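Local coordinates for protein dTDP-4-dehydrorhamnose reductase (Sulfolobus tokodaii, PDB 2GGS) that is thought to act as a reductase of dTDP-4-dehydrorhamnose and binds NADPH in a Rossmann-type fold, at residues A218-E223 against Y264-D269; L194-L199 against G203-A208; K119-P124 against S252-K257. All coordinates share one frame; numbering follows the deposited sequence.

Interaction 1 of 3, residues A218-E223 against Y264-D269; sequences ALKIKE and YTLDLD
Ile221 lays its CG2 methyl over the forked end of Leu268, where CD1 lies 3.9 Å and CD2 4.1 Å from Ile221 CG2. The two side chains meet at a slant, so one methyl touches both prongs of the fork. Ile221 CG2 stands anti to the carbonyl carbon, beside the backbone N, on the side of the helix that faces Leu268. A little nearer the surface, Lys220 and Leu266 run past each other in opposite senses, with Lys220 CE 4.0 Å from Leu266 CD2. The lysine chain bends at its outer end (chi3 81°, chi4 62°), which offers its methylene groups to the leucine methyl while Lys220 NZ stays 5.4 Å from Leu266 CD2. A lysine suits this margin because its shaft is greasy and its tip can remain in water. The helix 214-224 belongs to the C-terminal part of the chain, which in extended short-chain dehydrogenases such as the RmlD family builds the substrate-binding lobe; the contact joins it to the C-terminal tail. Within that tail the two leucines also brace each other, Leu266 CD2 standing 3.8 Å from Leu268 CG. Val164 and Tyr165 of helix 160-169 also touch Ile221, while Leu217, one turn earlier on helix 214-224, touches Leu266. The bound NADPH lies about 12 Å from the side chain of Leu266.

Interaction 2 of 3, residues L194-L199 against G203-A208; sequences LELLEL and GIIHVA
The last turns of helix 186-199 run roughly antiparallel to strand 203-206, held off by large side chains, the nearest alpha carbons being Leu196 CA and Ile205 CA, 9.7 Å apart. Leu196 alone bridges this space from the helix. Its CG stands beside the backbone N (chi1 -80°), and from there the two methyls spread over two residues of the other segment. Leu196 CD2 meets Ile205 CD1 tip to tip at 3.8 Å. The other branch, Leu196 CD1, reaches Val207 CG2 at 3.9 Å and also comes within 4.0 Å of Ile205 CG2, so the methyl settles between the two beta-branched residues. Ile205 and Val207, two positions apart in extended chain, present their side chains to the same face, and their branching at CB suits such backbone. Ile205 extends its long arm opposite its own backbone N (chi1 -171°), which brings CD1 out to the helix. The hydrophobic layer continues beyond the two segments: Ile149 of strand 147-151 touches both Leu196 and Ile205, and Ala255 and Ile258 of helix 253-258 cover Ile205. A helix packed through leucine onto an outermost parallel strand, beside strand 147-151, is the last alpha-beta element of the Rossmann sheet.

Interaction 3 of 3, residues K119-P124 against S252-K257; sequences KEEDIP and SSRARK
Glu120 OE2 is gripped by the backbone N-H of His206 and by water 1, which lies 2.7 Å from Glu120 OE2 and accepts a bond from Ala255 N at 2.9 Å. The other oxygen is hydrated in a similar way: water 2, 2.8 Å from Glu120 OE1, takes the N-H of Arg254 at 3.1 Å from Arg254 N. The carboxylate thus faces the first turn of helix 253-258, whose amides have no helical carbonyl to bond, and reaches them through water. A bend at chi2 (81°) turns it to this end. Arg254 passes obliquely beside it, its CD 3.8 Å from Glu120 OE1, and the two charged planes stand 86° apart. The direct ion pair is long, Arg254 NE lying 4.0 Å from Glu120 OE1; water 3, 2.8 Å from Glu120 OE1, sits between the two charges, though its other distances are doubtfully short. Glu121, on the same type I turn, adds a second negative charge near the guanidinium at the solvent edge. With an alanine here in place of Glu120, His206 N would probably lose its acceptor, the bridging waters their anchor and Arg254 its nearer counter-charge. With a strand N-H bonded to it, helix amides linked through water and an arginine alongside, the carboxylate is likely to be kept ionised.

How the interactions relate
Interaction 3 opens first, at 119-124 in the loop after strand 101-107, and closes only at 252-257. Inside that span interaction 2 opens and closes within a few residues, a short connection from helix 186-199 into the outermost strand 203-206. Interaction 1 opens next, at 218-223, and closes last, at 264-269, so that it crosses interaction 3. Interactions 2 and 3 share the strand edge: Ser252 OG is hydrogen-bonded to Ala208 N, and Ala255 packs against the strand. Tyr264 makes a cation-pi contact with Arg256, linking interactions 1 and 3. Interaction 2 stays within the Rossmann part; interaction 3 fastens helix 253-258 to the loop beside the last strand, and interaction 1 fastens the following tail to helix 214-224.

Interaction 1 of 3, residues A218-E223 against Y264-D269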
ATOM      1  N   ALA A 218      12.176  -7.396 -13.424  1.00 19.04           N
ATOM      2  CA  ALA A 218      12.136  -8.844 -13.516  1.00 18.32           C
ATOM      3  C   ALA A 218      13.520  -9.388 -13.896  1.00 19.52           C
ATOM      4  O   ALA A 218      13.993 -10.339 -13.291  1.00 19.70           O
ATOM      5  CB  ALA A 218      11.084  -9.269 -14.526  1.00 18.80           C
ATOM      6  N   LEU A 219      14.161  -8.738 -14.869  1.00 20.56           N
ATOM      7  CA  LEU A 219      15.490  -9.159 -15.329  1.00 21.78           C
ATOM      8  C   LEU A 219      16.583  -8.895 -14.290  1.00 22.16           C
ATOM      9  O   LEU A 219      17.541  -9.684 -14.201  1.00 22.58           O
ATOM     10  CB  LEU A 219      15.852  -8.498 -16.659  1.00 21.18           C
ATOM     11  CG  LEU A 219      15.098  -8.984 -17.893  1.00 22.03           C
ATOM     12  CD1 LEU A 219      15.484  -8.199 -19.143  1.00 24.95           C
ATOM     13  CD2 LEU A 219      15.331 -10.466 -18.133  1.00 23.68           C
ATOM     14  N   LYS A 220      16.455  -7.802 -13.524  1.00 22.50           N
ATOM     15  CA  LYS A 220      17.358  -7.552 -12.392  1.00 23.21           C
ATOM     16  C   LYS A 220      17.252  -8.683 -11.411  1.00 22.74           C
ATOM     17  O   LYS A 220      18.301  -9.161 -10.942  1.00 24.41           O
ATOM     18  CB  LYS A 220      17.064  -6.260 -11.608  1.00 23.29           C
ATOM     19  CG  LYS A 220      17.488  -4.996 -12.266  1.00 26.55           C
ATOM     20  CD  LYS A 220      17.267  -3.839 -11.296  1.00 28.94           C
ATOM     21  CE  LYS A 220      18.416  -3.762 -10.298  1.00 33.05           C
ATOM     22  NZ  LYS A 220      19.681  -3.504 -11.058  1.00 33.27           N
ATOM     23  N   ILE A 221      16.028  -9.130 -11.081  1.00 22.76           N
ATOM     24  CA  ILE A 221      15.950 -10.212 -10.113  1.00 22.56           C
ATOM     25  C   ILE A 221      16.415 -11.551 -10.711  1.00 22.82           C
ATOM     26  O   ILE A 221      17.068 -12.324 -10.017  1.00 22.37           O
ATOM     27  CB  ILE A 221      14.641 -10.333  -9.235  1.00 24.60           C
ATOM     28  CG1 ILE A 221      13.882 -11.624  -9.491  1.00 24.43           C
ATOM     29  CG2 ILE A 221      13.793  -9.039  -9.084  1.00 21.74           C
ATOM     30  CD1 ILE A 221      12.931 -11.936  -8.431  1.00 29.34           C
ATOM     31  N   LYS A 222      16.144 -11.783 -11.992  1.00 23.03           N
ATOM     32  CA  LYS A 222      16.739 -12.928 -12.714  1.00 23.66           C
ATOM     33  C   LYS A 222      18.276 -12.916 -12.634  1.00 25.47           C
ATOM     34  O   LYS A 222      18.868 -13.912 -12.234  1.00 25.58           O
ATOM     35  CB  LYS A 222      16.265 -12.978 -14.174  1.00 24.64           C
ATOM     36  CG  LYS A 222      16.607 -14.276 -14.917  1.00 21.92           C
ATOM     37  CD  LYS A 222      16.045 -14.296 -16.299  1.00 27.61           C
ATOM     38  CE  LYS A 222      16.857 -15.170 -17.286  1.00 30.90           C
ATOM     39  NZ  LYS A 222      17.468 -16.363 -16.683  1.00 34.86           N
ATOM     40  N   GLU A 223      18.894 -11.790 -13.009  1.00 26.54           N
ATOM     41  CA  GLU A 223      20.356 -11.589 -12.952  1.00 28.14           C
ATOM     42  C   GLU A 223      20.849 -11.773 -11.523  1.00 27.63           C
ATOM     43  O   GLU A 223      21.863 -12.456 -11.286  1.00 27.34           O
ATOM     44  CB  GLU A 223      20.735 -10.179 -13.466  1.00 27.90           C
ATOM     45  CG  GLU A 223      22.271  -9.786 -13.371  1.00 29.29           C
ATOM     46  CD  GLU A 223      22.586  -8.266 -13.545  1.00 32.01           C
ATOM     47  OE1 GLU A 223      23.725  -7.948 -13.922  1.00 34.71           O
ATOM     48  OE2 GLU A 223      21.724  -7.362 -13.302  1.00 40.99           O
ATOM     49  N   TYR A 264      13.761   4.792  -0.858  1.00 19.73           N
ATOM     50  CA  TYR A 264      13.443   4.723  -2.271  1.00 19.78           C
ATOM     51  C   TYR A 264      14.343   3.842  -3.150  1.00 18.93           C
ATOM     52  O   TYR A 264      13.869   3.251  -4.116  1.00 18.93           O
ATOM     53  CB  TYR A 264      13.378   6.127  -2.873  1.00 20.45           C
ATOM     54  CG  TYR A 264      14.518   6.991  -2.412  1.00 21.01           C
ATOM     55  CD1 TYR A 264      15.730   6.990  -3.099  1.00 21.27           C
ATOM     56  CD2 TYR A 264      14.373   7.817  -1.299  1.00 21.40           C
ATOM     57  CE1 TYR A 264      16.788   7.808  -2.666  1.00 23.19           C
ATOM     58  CE2 TYR A 264      15.438   8.627  -0.847  1.00 23.90           C
ATOM     59  CZ  TYR A 264      16.629   8.605  -1.548  1.00 24.23           C
ATOM     60  OH  TYR A 264      17.667   9.397  -1.080  1.00 23.78           O
ATOM     61  N   THR A 265      15.634   3.747  -2.812  1.00 17.96           N
ATOM     62  CA  THR A 265      16.516   2.850  -3.544  1.00 18.28           C
ATOM     63  C   THR A 265      15.954   1.435  -3.518  1.00 17.97           C
ATOM     64  O   THR A 265      15.542   0.958  -2.443  1.00 17.98           O
ATOM     65  CB  THR A 265      17.906   2.887  -2.967  1.00 19.55           C
ATOM     66  OG1 THR A 265      18.398   4.222  -3.124  1.00 20.57           O
ATOM     67  CG2 THR A 265      18.842   1.910  -3.709  1.00 21.39           C
ATOM     68  N   LEU A 266      15.903   0.808  -4.682  1.00 17.69           N
ATOM     69  CA  LEU A 266      15.344  -0.540  -4.793  1.00 17.28           C
ATOM     70  C   LEU A 266      15.893  -1.456  -3.689  1.00 18.00           C
ATOM     71  O   LEU A 266      17.112  -1.565  -3.498  1.00 17.52           O
ATOM     72  CB  LEU A 266      15.635  -1.169  -6.139  1.00 18.42           C
ATOM     73  CG  LEU A 266      14.983  -2.552  -6.357  1.00 16.57           C
ATOM     74  CD1 LEU A 266      13.441  -2.362  -6.435  1.00 17.54           C
ATOM     75  CD2 LEU A 266      15.516  -3.246  -7.602  1.00 18.39           C
ATOM     76  N   ASP A 267      14.985  -2.087  -2.958  1.00 17.32           N
ATOM     77  CA  ASP A 267      15.323  -2.921  -1.845  1.00 16.84           C
ATOM     78  C   ASP A 267      14.909  -4.391  -2.034  1.00 17.41           C
ATOM     79  O   ASP A 267      14.067  -4.857  -1.378  1.00 17.32           O
ATOM     80  CB  ASP A 267      14.733  -2.326  -0.564  1.00 17.16           C
ATOM     81  CG  ASP A 267      15.016  -3.137   0.661  1.00 16.59           C
ATOM     82  OD1 ASP A 267      16.084  -3.666   0.785  1.00 17.08           O
ATOM     83  OD2 ASP A 267      14.141  -3.242   1.482  1.00 16.51           O
ATOM     84  N   LEU A 268      15.549  -5.104  -2.934  1.00 20.00           N
ATOM     85  CA  LEU A 268      15.237  -6.501  -3.076  1.00 20.00           C
ATOM     86  C   LEU A 268      15.438  -7.413  -1.871  1.00 20.00           C
ATOM     87  O   LEU A 268      14.818  -8.431  -1.780  1.00 19.62           O
ATOM     88  CB  LEU A 268      15.867  -7.096  -4.315  1.00 20.00           C
ATOM     89  CG  LEU A 268      15.459  -6.456  -5.627  1.00 20.00           C
ATOM     90  CD1 LEU A 268      16.223  -7.063  -6.759  1.00 20.00           C
ATOM     91  CD2 LEU A 268      13.987  -6.615  -5.828  1.00 20.00           C
ATOM     92  N   ASP A 269      16.303  -7.043  -0.961  1.00 18.52           N
ATOM     93  CA  ASP A 269      16.413  -7.764   0.286  1.00 19.17           C
ATOM     94  C   ASP A 269      15.120  -7.725   1.144  1.00 18.48           C
ATOM     95  O   ASP A 269      15.012  -8.403   2.108  1.00 18.77           O
ATOM     96  CB  ASP A 269      17.571  -7.240   1.118  1.00 19.88           C
ATOM     97  CG  ASP A 269      18.957  -7.645   0.578  1.00 22.44           C
ATOM     98  OD1 ASP A 269      19.081  -8.485  -0.274  1.00 24.37           O
ATOM     99  OD2 ASP A 269      19.893  -7.081   1.097  1.00 24.72           O
TER

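Interaction 2 of 3, residues L194-L199 against G203-A208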
ATOM      1  N   LEU A 194       6.990   5.366  10.073  1.00 17.61           N
ATOM      2  CA  LEU A 194       7.436   5.637  11.437  1.00 19.74           C
ATOM      3  C   LEU A 194       8.010   7.059  11.573  1.00 20.03           C
ATOM      4  O   LEU A 194       7.677   7.776  12.521  1.00 20.28           O
ATOM      5  CB  LEU A 194       8.492   4.647  11.878  1.00 21.20           C
ATOM      6  CG  LEU A 194       8.416   4.147  13.332  1.00 24.57           C
ATOM      7  CD1 LEU A 194       9.584   3.268  13.715  1.00 25.70           C
ATOM      8  CD2 LEU A 194       8.245   5.264  14.329  1.00 29.91           C
ATOM      9  N   GLU A 195       8.873   7.451  10.650  1.00 21.00           N
ATOM     10  CA  GLU A 195       9.446   8.823  10.703  1.00 22.75           C
ATOM     11  C   GLU A 195       8.367   9.887  10.578  1.00 22.55           C
ATOM     12  O   GLU A 195       8.379  10.930  11.264  1.00 23.95           O
ATOM     13  CB  GLU A 195      10.445   9.032   9.570  1.00 23.23           C
ATOM     14  CG  GLU A 195      11.879   8.869   9.947  1.00 28.13           C
ATOM     15  CD  GLU A 195      12.791   9.377   8.866  1.00 30.72           C
ATOM     16  OE1 GLU A 195      13.050  10.607   8.834  1.00 32.28           O
ATOM     17  OE2 GLU A 195      13.232   8.544   8.046  1.00 32.26           O
ATOM     18  N   LEU A 196       7.436   9.648   9.669  1.00 21.93           N
ATOM     19  CA  LEU A 196       6.353  10.584   9.411  1.00 23.06           C
ATOM     20  C   LEU A 196       5.484  10.797  10.643  1.00 24.73           C
ATOM     21  O   LEU A 196       5.056  11.915  10.921  1.00 25.20           O
ATOM     22  CB  LEU A 196       5.500  10.107   8.230  1.00 21.79           C
ATOM     23  CG  LEU A 196       6.113  10.408   6.866  1.00 22.90           C
ATOM     24  CD1 LEU A 196       5.329   9.738   5.717  1.00 21.53           C
ATOM     25  CD2 LEU A 196       6.227  11.911   6.659  1.00 21.80           C
ATOM     26  N   LEU A 197       5.213   9.700  11.355  1.00 26.15           N
ATOM     27  CA  LEU A 197       4.392   9.710  12.568  1.00 28.68           C
ATOM     28  C   LEU A 197       4.875  10.696  13.594  1.00 29.91           C
ATOM     29  O   LEU A 197       4.084  11.516  14.081  1.00 29.48           O
ATOM     30  CB  LEU A 197       4.388   8.326  13.222  1.00 28.68           C
ATOM     31  CG  LEU A 197       3.562   7.274  12.497  1.00 29.79           C
ATOM     32  CD1 LEU A 197       3.188   6.166  13.463  1.00 29.44           C
ATOM     33  CD2 LEU A 197       2.319   7.900  11.902  1.00 27.85           C
ATOM     34  N   GLU A 198       6.158  10.561  13.947  1.00 30.99           N
ATOM     35  CA  GLU A 198       6.802  11.428  14.917  1.00 33.38           C
ATOM     36  C   GLU A 198       6.538  12.867  14.533  1.00 32.84           C
ATOM     37  O   GLU A 198       6.288  13.685  15.403  1.00 33.78           O
ATOM     38  CB  GLU A 198       8.339  11.164  15.056  1.00 33.47           C
ATOM     39  CG  GLU A 198       8.983  10.137  14.088  1.00 35.72           C
ATOM     40  CD  GLU A 198      10.399  10.534  13.539  1.00 35.76           C
ATOM     41  OE1 GLU A 198      11.395   9.802  13.838  1.00 37.81           O
ATOM     42  OE2 GLU A 198      10.515  11.545  12.779  1.00 35.55           O
ATOM     43  N   LEU A 199       6.571  13.154  13.224  1.00 31.95           N
ATOM     44  CA  LEU A 199       6.426  14.511  12.680  1.00 30.96           C
ATOM     45  C   LEU A 199       5.004  15.065  12.655  1.00 31.27           C
ATOM     46  O   LEU A 199       4.826  16.272  12.489  1.00 31.49           O
ATOM     47  CB  LEU A 199       7.033  14.595  11.274  1.00 30.37           C
ATOM     48  CG  LEU A 199       8.536  14.330  11.160  1.00 30.34           C
ATOM     49  CD1 LEU A 199       8.957  14.246   9.720  1.00 29.75           C
ATOM     50  CD2 LEU A 199       9.370  15.377  11.911  1.00 31.24           C
ATOM     51  N   GLY A 203      -2.047  16.351   5.329  1.00 24.28           N
ATOM     52  CA  GLY A 203      -2.180  16.588   3.888  1.00 22.87           C
ATOM     53  C   GLY A 203      -2.019  15.313   3.073  1.00 21.72           C
ATOM     54  O   GLY A 203      -2.521  14.259   3.470  1.00 20.81           O
ATOM     55  N   ILE A 204      -1.339  15.409   1.934  1.00 20.13           N
ATOM     56  CA  ILE A 204      -1.038  14.226   1.119  1.00 18.55           C
ATOM     57  C   ILE A 204       0.483  14.147   0.951  1.00 18.78           C
ATOM     58  O   ILE A 204       1.145  15.180   0.880  1.00 17.72           O
ATOM     59  CB  ILE A 204      -1.706  14.306  -0.264  1.00 18.35           C
ATOM     60  CG1 ILE A 204      -3.208  14.550  -0.103  1.00 19.61           C
ATOM     61  CG2 ILE A 204      -1.443  13.019  -1.072  1.00 19.86           C
ATOM     62  CD1 ILE A 204      -3.932  14.790  -1.387  1.00 23.65           C
ATOM     63  N   ILE A 205       1.042  12.942   0.957  1.00 16.20           N
ATOM     64  CA  ILE A 205       2.498  12.777   0.753  1.00 16.88           C
ATOM     65  C   ILE A 205       2.730  11.500  -0.035  1.00 16.42           C
ATOM     66  O   ILE A 205       2.062  10.502   0.223  1.00 15.89           O
ATOM     67  CB  ILE A 205       3.328  12.827   2.073  1.00 17.25           C
ATOM     68  CG1 ILE A 205       4.855  12.877   1.829  1.00 18.83           C
ATOM     69  CG2 ILE A 205       3.018  11.614   2.980  1.00 15.44           C
ATOM     70  CD1 ILE A 205       5.651  13.119   3.132  1.00 21.04           C
ATOM     71  N   HIS A 206       3.618  11.565  -1.020  1.00 15.19           N
ATOM     72  CA  HIS A 206       4.011  10.373  -1.792  1.00 14.47           C
ATOM     73  C   HIS A 206       5.239   9.748  -1.196  1.00 14.83           C
ATOM     74  O   HIS A 206       6.272  10.424  -1.027  1.00 14.59           O
ATOM     75  CB  HIS A 206       4.289  10.714  -3.258  1.00 14.92           C
ATOM     76  CG  HIS A 206       3.057  11.050  -4.031  1.00 14.43           C
ATOM     77  ND1 HIS A 206       3.084  11.430  -5.350  1.00 15.94           N
ATOM     78  CD2 HIS A 206       1.749  11.069  -3.655  1.00 15.50           C
ATOM     79  CE1 HIS A 206       1.842  11.659  -5.762  1.00 14.83           C
ATOM     80  NE2 HIS A 206       1.015  11.405  -4.762  1.00 14.79           N
ATOM     81  N   VAL A 207       5.169   8.459  -0.886  1.00 14.18           N
ATOM     82  CA  VAL A 207       6.340   7.732  -0.385  1.00 14.24           C
ATOM     83  C   VAL A 207       6.440   6.414  -1.189  1.00 15.04           C
ATOM     84  O   VAL A 207       5.736   5.454  -0.897  1.00 15.29           O
ATOM     85  CB  VAL A 207       6.277   7.438   1.148  1.00 14.08           C
ATOM     86  CG1 VAL A 207       7.544   6.766   1.613  1.00 14.32           C
ATOM     87  CG2 VAL A 207       6.025   8.707   1.978  1.00 15.25           C
ATOM     88  N   ALA A 208       7.305   6.377  -2.210  1.00 14.27           N
ATOM     89  CA  ALA A 208       7.491   5.177  -3.028  1.00 14.88           C
ATOM     90  C   ALA A 208       8.916   5.092  -3.584  1.00 15.99           C
ATOM     91  O   ALA A 208       9.767   5.918  -3.224  1.00 17.10           O
ATOM     92  CB  ALA A 208       6.470   5.129  -4.158  1.00 14.77           C
TER

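Interaction 3 of 3, residues K119-P124 against S252-K257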
ATOM      1  N   LYS A 119       3.044  13.868  -8.800  1.00 17.77           N
ATOM      2  CA  LYS A 119       3.245  14.597  -7.552  1.00 19.72           C
ATOM      3  C   LYS A 119       1.926  14.686  -6.782  1.00 18.59           C
ATOM      4  O   LYS A 119       0.877  14.359  -7.337  1.00 17.15           O
ATOM      5  CB  LYS A 119       3.869  15.981  -7.787  1.00 21.17           C
ATOM      6  CG  LYS A 119       3.186  16.827  -8.792  1.00 22.38           C
ATOM      7  CD  LYS A 119       4.003  18.151  -9.038  1.00 23.89           C
ATOM      8  CE  LYS A 119       5.404  17.906  -9.605  1.00 28.34           C
ATOM      9  NZ  LYS A 119       5.410  17.565 -11.092  1.00 33.31           N
ATOM     10  N   GLU A 120       1.997  15.111  -5.520  1.00 19.36           N
ATOM     11  CA  GLU A 120       0.824  15.085  -4.627  1.00 18.49           C
ATOM     12  C   GLU A 120      -0.414  15.775  -5.184  1.00 20.48           C
ATOM     13  O   GLU A 120      -1.534  15.283  -5.026  1.00 20.27           O
ATOM     14  CB  GLU A 120       1.139  15.629  -3.240  1.00 18.24           C
ATOM     15  CG  GLU A 120       2.052  14.717  -2.395  1.00 15.43           C
ATOM     16  CD  GLU A 120       3.581  14.830  -2.708  1.00 17.12           C
ATOM     17  OE1 GLU A 120       3.975  15.527  -3.682  1.00 19.42           O
ATOM     18  OE2 GLU A 120       4.368  14.177  -2.010  1.00 17.71           O
ATOM     19  N   GLU A 121      -0.184  16.904  -5.853  1.00 20.59           N
ATOM     20  CA  GLU A 121      -1.267  17.749  -6.337  1.00 21.94           C
ATOM     21  C   GLU A 121      -1.796  17.361  -7.723  1.00 21.25           C
ATOM     22  O   GLU A 121      -2.788  17.936  -8.179  1.00 20.78           O
ATOM     23  CB  GLU A 121      -0.820  19.220  -6.286  1.00 21.57           C
ATOM     24  CG  GLU A 121       0.271  19.577  -7.283  1.00 26.33           C
ATOM     25  CD  GLU A 121       1.694  19.473  -6.728  1.00 31.23           C
ATOM     26  OE1 GLU A 121       1.995  18.674  -5.806  1.00 25.33           O
ATOM     27  OE2 GLU A 121       2.545  20.229  -7.239  1.00 35.47           O
ATOM     28  N   ASP A 122      -1.145  16.417  -8.408  1.00 20.78           N
ATOM     29  CA  ASP A 122      -1.666  15.916  -9.697  1.00 20.93           C
ATOM     30  C   ASP A 122      -3.044  15.282  -9.495  1.00 20.88           C
ATOM     31  O   ASP A 122      -3.355  14.778  -8.403  1.00 21.28           O
ATOM     32  CB  ASP A 122      -0.730  14.899 -10.357  1.00 20.95           C
ATOM     33  CG  ASP A 122       0.536  15.530 -10.946  1.00 23.59           C
ATOM     34  OD1 ASP A 122       0.504  16.685 -11.411  1.00 28.12           O
ATOM     35  OD2 ASP A 122       1.563  14.844 -10.993  1.00 22.11           O
ATOM     36  N   ILE A 123      -3.885  15.345 -10.521  1.00 20.52           N
ATOM     37  CA  ILE A 123      -5.283  14.967 -10.365  1.00 20.08           C
ATOM     38  C   ILE A 123      -5.500  13.495 -10.651  1.00 18.86           C
ATOM     39  O   ILE A 123      -5.268  13.028 -11.776  1.00 19.90           O
ATOM     40  CB  ILE A 123      -6.193  15.808 -11.329  1.00 20.16           C
ATOM     41  CG1 ILE A 123      -6.070  17.300 -11.028  1.00 22.77           C
ATOM     42  CG2 ILE A 123      -7.651  15.334 -11.262  1.00 21.89           C
ATOM     43  CD1 ILE A 123      -6.520  17.697  -9.655  1.00 24.35           C
ATOM     44  N   PRO A 124      -6.017  12.752  -9.650  1.00 17.75           N
ATOM     45  CA  PRO A 124      -6.355  11.331  -9.846  1.00 17.05           C
ATOM     46  C   PRO A 124      -7.408  11.135 -10.911  1.00 17.13           C
ATOM     47  O   PRO A 124      -8.339  11.963 -11.063  1.00 16.67           O
ATOM     48  CB  PRO A 124      -6.923  10.917  -8.473  1.00 16.65           C
ATOM     49  CG  PRO A 124      -6.268  11.882  -7.492  1.00 16.93           C
ATOM     50  CD  PRO A 124      -6.278  13.178  -8.257  1.00 16.96           C
ATOM     51  N   SER A 252       8.319  11.302  -5.378  1.00 16.91           N
ATOM     52  CA  SER A 252       8.392  11.349  -3.905  1.00 16.66           C
ATOM     53  C   SER A 252       9.379  12.427  -3.444  1.00 16.20           C
ATOM     54  O   SER A 252       9.918  12.331  -2.346  1.00 15.82           O
ATOM     55  CB  SER A 252       8.771   9.983  -3.286  1.00 17.84           C
ATOM     56  OG  SER A 252       7.787   8.963  -3.543  1.00 17.89           O
ATOM     57  N   SER A 253       9.597  13.454  -4.277  1.00 16.84           N
ATOM     58  CA  SER A 253      10.610  14.487  -3.920  1.00 18.45           C
ATOM     59  C   SER A 253      10.343  15.140  -2.580  1.00 17.62           C
ATOM     60  O   SER A 253      11.286  15.374  -1.813  1.00 18.63           O
ATOM     61  CB  SER A 253      10.759  15.544  -5.023  1.00 18.20           C
ATOM     62  OG  SER A 253      11.155  14.942  -6.252  1.00 20.90           O
ATOM     63  N   ARG A 254       9.067  15.421  -2.267  1.00 16.86           N
ATOM     64  CA  ARG A 254       8.745  16.082  -0.999  1.00 17.81           C
ATOM     65  C   ARG A 254       9.188  15.247   0.189  1.00 18.08           C
ATOM     66  O   ARG A 254       9.746  15.762   1.160  1.00 17.08           O
ATOM     67  CB  ARG A 254       7.262  16.447  -0.896  1.00 17.16           C
ATOM     68  CG  ARG A 254       6.810  17.482  -1.938  1.00 21.75           C
ATOM     69  CD  ARG A 254       5.576  18.204  -1.442  1.00 25.95           C
ATOM     70  NE  ARG A 254       5.073  19.145  -2.442  1.00 32.82           N
ATOM     71  CZ  ARG A 254       4.855  20.437  -2.225  1.00 37.98           C
ATOM     72  NH1 ARG A 254       5.096  20.966  -1.021  1.00 40.33           N
ATOM     73  NH2 ARG A 254       4.386  21.205  -3.216  1.00 38.11           N
ATOM     74  N   ALA A 255       8.897  13.940   0.129  1.00 16.68           N
ATOM     75  CA  ALA A 255       9.223  13.045   1.213  1.00 17.73           C
ATOM     76  C   ALA A 255      10.721  12.830   1.339  1.00 18.09           C
ATOM     77  O   ALA A 255      11.222  12.620   2.445  1.00 19.17           O
ATOM     78  CB  ALA A 255       8.492  11.670   1.030  1.00 18.34           C
ATOM     79  N   ARG A 256      11.417  12.853   0.204  1.00 17.84           N
ATOM     80  CA  ARG A 256      12.869  12.708   0.185  1.00 19.04           C
ATOM     81  C   ARG A 256      13.492  13.872   0.920  1.00 19.37           C
ATOM     82  O   ARG A 256      14.468  13.659   1.603  1.00 20.55           O
ATOM     83  CB  ARG A 256      13.434  12.604  -1.226  1.00 18.60           C
ATOM     84  CG  ARG A 256      13.174  11.276  -1.903  1.00 21.16           C
ATOM     85  CD  ARG A 256      14.134  11.080  -3.083  1.00 22.17           C
ATOM     86  NE  ARG A 256      13.685  10.034  -4.024  1.00 23.94           N
ATOM     87  CZ  ARG A 256      14.380   9.638  -5.087  1.00 26.30           C
ATOM     88  NH1 ARG A 256      15.558  10.207  -5.360  1.00 24.91           N
ATOM     89  NH2 ARG A 256      13.906   8.678  -5.877  1.00 25.45           N
ATOM     90  N   LYS A 257      12.901  15.063   0.830  1.00 20.01           N
ATOM     91  CA  LYS A 257      13.393  16.194   1.654  1.00 21.11           C
ATOM     92  C   LYS A 257      13.097  16.031   3.149  1.00 21.24           C
ATOM     93  O   LYS A 257      13.950  16.220   3.991  1.00 20.65           O
ATOM     94  CB  LYS A 257      12.855  17.527   1.149  1.00 22.63           C
ATOM     95  CG  LYS A 257      13.223  17.803  -0.299  1.00 24.34           C
ATOM     96  CD  LYS A 257      12.661  19.148  -0.737  1.00 28.68           C
ATOM     97  CE  LYS A 257      13.025  19.438  -2.197  1.00 28.87           C
ATOM     98  NZ  LYS A 257      14.497  19.430  -2.375  1.00 33.58           N
TER
HETATM   99  O   HOH W   1       6.805  12.986  -1.658  1.00 17.13           O
HETATM  100  O   HOH W   2       6.667  14.955  -4.252  1.00 18.91           O
HETATM  101  O   HOH W   3       4.041  18.179  -4.431  1.00 27.88           O